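Local coordinates for protein GTP pyrophosphokinase (Streptococcus pneumoniae, PDB 2BE3) that probably transfers pyrophosphate from ATP to GTP or GDP, making the (p)ppGpp alarmones of the stringent response, as RelA/SpoT-family synthetases do, at residues Arg99-Ile104 against Val126-Asp131. Residues are numbered along the deposited sequence; the frame is centred on the assembly and turned at random.
Sequences RQDMRI and VEYTVD
Arg103 and Glu127 face each other as a hydrogen-bonded pair of an antiparallel ladder, in which the edge strand 102-109 of the mixed sheet of this RelA/SpoT-type synthetase fold begins beside strand 122-130. Two backbone bonds close the pair: Arg103 N to Glu127 O, 3.0 Å, and Glu127 N to Arg103 O, 2.7 Å. Above them the two side chains run side by side in the same direction. Arg103 CG stands anti to the backbone N (chi1 174°) and the chain bends at chi3, which turns the guanidinium edge onto the carboxylate. NE donates to Glu127 OE1 over 2.9 Å, and Arg103 NH2 adds a weak bond to the same oxygen, completing a salt bridge. OE1 lies close to the guanidinium plane, yet NE comes to it from above the carboxylate plane, the two flat groups being turned 63° against each other.

The opposite face, with Met102, Ile104, Val126 and Tyr128, is largely apolar; helix 6-35 covers Met102 and Tyr128, while Ile104 packs on Leu96 of helix 89-97. Val126 turns its CG1 branch into the angle between two neighbours, 3.9 Å from Ile104 CG1 and 4.0 Å from the selenium of selenomethionine Met102.

At the Asp101 end, Tyr128 CD1 comes within 3.2 Å of Asp101 O, met obliquely, and the ring plane is 77° from the Asp101 carboxylate. Arg99 grips that carboxylate side-on, one nitrogen to each oxygen. Lys25 of helix 6-35 pairs with Asp101 OD2 and, with Glu21, hydrogen-bonds the Tyr128 hydroxyl. Gln100 NE2 is hydrogen-bonded to Asp131 of the second subunit. Beyond the Met102 end of the ladder, a water bridges the two segments, donating to Asp101 O at 2.7 Å and to Thr129 O at 3.0 Å.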
loop_
_atom_site.group_PDB
_atom_site.type_symbol
_atom_site.label_atom_id
_atom_site.label_comp_id
_atom_site.label_asym_id
_atom_site.label_seq_id
_atom_site.Cartn_x
_atom_site.Cartn_y
_atom_site.Cartn_z
ATOM N N ARG A 99 -9.563 -7.628 8.793
ATOM C CA ARG A 99 -9.240 -7.007 7.499
ATOM C C ARG A 99 -9.920 -7.655 6.290
ATOM O O ARG A 99 -9.946 -8.892 6.155
ATOM C CB ARG A 99 -7.735 -7.041 7.282
ATOM C CG ARG A 99 -6.954 -6.234 8.306
ATOM C CD ARG A 99 -5.493 -6.168 7.903
ATOM N NE ARG A 99 -5.305 -5.368 6.692
ATOM C CZ ARG A 99 -4.990 -4.072 6.688
ATOM N NH1 ARG A 99 -4.818 -3.407 7.821
ATOM N NH2 ARG A 99 -4.849 -3.440 5.539
ATOM N N GLN A 100 -10.440 -6.816 5.394
ATOM C CA GLN A 100 -11.109 -7.308 4.195
ATOM C C GLN A 100 -10.168 -7.303 2.990
ATOM O O GLN A 100 -10.582 -7.587 1.896
ATOM C CB GLN A 100 -12.376 -6.486 3.917
ATOM C CG GLN A 100 -12.198 -4.973 3.878
ATOM C CD GLN A 100 -11.654 -4.423 2.525
ATOM O OE1 GLN A 100 -12.315 -4.555 1.469
ATOM N NE2 GLN A 100 -10.466 -3.767 2.571
ATOM N N ASP A 101 -8.895 -6.955 3.190
ATOM C CA ASP A 101 -7.933 -6.950 2.084
ATOM C C ASP A 101 -7.076 -8.223 2.073
ATOM O O ASP A 101 -6.072 -8.323 1.354
ATOM C CB ASP A 101 -7.052 -5.682 2.116
ATOM C CG ASP A 101 -6.173 -5.612 3.348
ATOM O OD1 ASP A 101 -6.426 -6.354 4.322
ATOM O OD2 ASP A 101 -5.224 -4.795 3.361
HETATM N N MSE A 102 -7.468 -9.190 2.884
HETATM C CA MSE A 102 -6.776 -10.471 2.916
HETATM C C MSE A 102 -7.708 -11.547 3.428
HETATM O O MSE A 102 -8.728 -11.274 4.081
HETATM C CB MSE A 102 -5.524 -10.395 3.808
HETATM C CG MSE A 102 -5.840 -10.010 5.232
HETATM SE SE MSE A 102 -4.244 -9.763 6.363
HETATM C CE MSE A 102 -3.299 -8.158 5.426
ATOM N N ARG A 103 -7.341 -12.781 3.143
ATOM C CA ARG A 103 -8.086 -13.908 3.643
ATOM C C ARG A 103 -7.089 -14.795 4.340
ATOM O O ARG A 103 -6.096 -15.211 3.734
ATOM C CB ARG A 103 -8.800 -14.633 2.509
ATOM C CG ARG A 103 -9.485 -15.907 2.952
ATOM C CD ARG A 103 -10.412 -16.453 1.884
ATOM N NE ARG A 103 -9.697 -17.227 0.870
ATOM C CZ ARG A 103 -9.797 -18.556 0.734
ATOM N NH1 ARG A 103 -10.586 -19.254 1.563
ATOM N NH2 ARG A 103 -9.112 -19.196 -0.227
ATOM N N ILE A 104 -7.349 -15.059 5.620
ATOM C CA ILE A 104 -6.460 -15.879 6.445
ATOM C C ILE A 104 -6.723 -17.329 6.133
ATOM O O ILE A 104 -7.791 -17.828 6.432
ATOM C CB ILE A 104 -6.626 -15.588 7.961
ATOM C CG1 ILE A 104 -6.113 -14.185 8.251
ATOM C CG2 ILE A 104 -5.878 -16.629 8.826
ATOM C CD1 ILE A 104 -6.386 -13.719 9.631
ATOM N N VAL A 126 -1.741 -15.840 4.476
ATOM C CA VAL A 126 -2.907 -15.115 3.983
ATOM C C VAL A 126 -2.935 -15.148 2.467
ATOM O O VAL A 126 -1.892 -15.290 1.836
ATOM C CB VAL A 126 -3.006 -13.624 4.484
ATOM C CG1 VAL A 126 -3.004 -13.505 6.066
ATOM C CG2 VAL A 126 -1.929 -12.738 3.866
ATOM N N GLU A 127 -4.130 -15.066 1.898
ATOM C CA GLU A 127 -4.267 -14.742 0.494
ATOM C C GLU A 127 -4.375 -13.236 0.404
ATOM O O GLU A 127 -5.149 -12.612 1.141
ATOM C CB GLU A 127 -5.485 -15.390 -0.114
ATOM C CG GLU A 127 -5.214 -16.770 -0.498
ATOM C CD GLU A 127 -6.453 -17.527 -0.918
ATOM O OE1 GLU A 127 -7.553 -16.910 -1.062
ATOM O OE2 GLU A 127 -6.303 -18.758 -1.112
ATOM N N TYR A 128 -3.550 -12.667 -0.475
ATOM C CA TYR A 128 -3.481 -11.227 -0.674
ATOM C C TYR A 128 -3.512 -10.978 -2.178
ATOM O O TYR A 128 -2.762 -11.590 -2.944
ATOM C CB TYR A 128 -2.219 -10.649 -0.006
ATOM C CG TYR A 128 -2.162 -9.140 -0.019
ATOM C CD1 TYR A 128 -2.908 -8.389 0.896
ATOM C CD2 TYR A 128 -1.384 -8.454 -0.974
ATOM C CE1 TYR A 128 -2.877 -7.004 0.881
ATOM C CE2 TYR A 128 -1.366 -7.064 -1.016
ATOM C CZ TYR A 128 -2.106 -6.343 -0.079
ATOM O OH TYR A 128 -2.084 -4.961 -0.096
ATOM N N THR A 129 -4.415 -10.105 -2.605
ATOM C CA THR A 129 -4.531 -9.744 -4.019
ATOM C C THR A 129 -3.890 -8.384 -4.288
ATOM O O THR A 129 -4.183 -7.398 -3.609
ATOM C CB THR A 129 -6.004 -9.744 -4.449
ATOM O OG1 THR A 129 -6.491 -11.061 -4.236
ATOM C CG2 THR A 129 -6.174 -9.382 -5.969
ATOM N N VAL A 130 -2.985 -8.355 -5.265
ATOM C CA VAL A 130 -2.415 -7.085 -5.748
ATOM C C VAL A 130 -3.014 -6.728 -7.109
ATOM O O VAL A 130 -3.283 -7.612 -7.921
ATOM C CB VAL A 130 -0.860 -7.109 -5.822
ATOM C CG1 VAL A 130 -0.284 -7.131 -4.432
ATOM C CG2 VAL A 130 -0.362 -8.310 -6.638
ATOM N N ASP A 131 -3.234 -5.431 -7.341
ATOM C CA ASP A 131 -3.624 -4.938 -8.666
ATOM C C ASP A 131 -2.386 -4.597 -9.472
ATOM O O ASP A 131 -1.442 -3.991 -8.975
ATOM C CB ASP A 131 -4.564 -3.741 -8.552
ATOM C CG ASP A 131 -5.895 -4.113 -7.922
ATOM O OD1 ASP A 131 -6.725 -4.759 -8.597
ATOM O OD2 ASP A 131 -6.110 -3.744 -6.753
HETATM O O HOH W 1 -6.019 -7.652 -1.270
#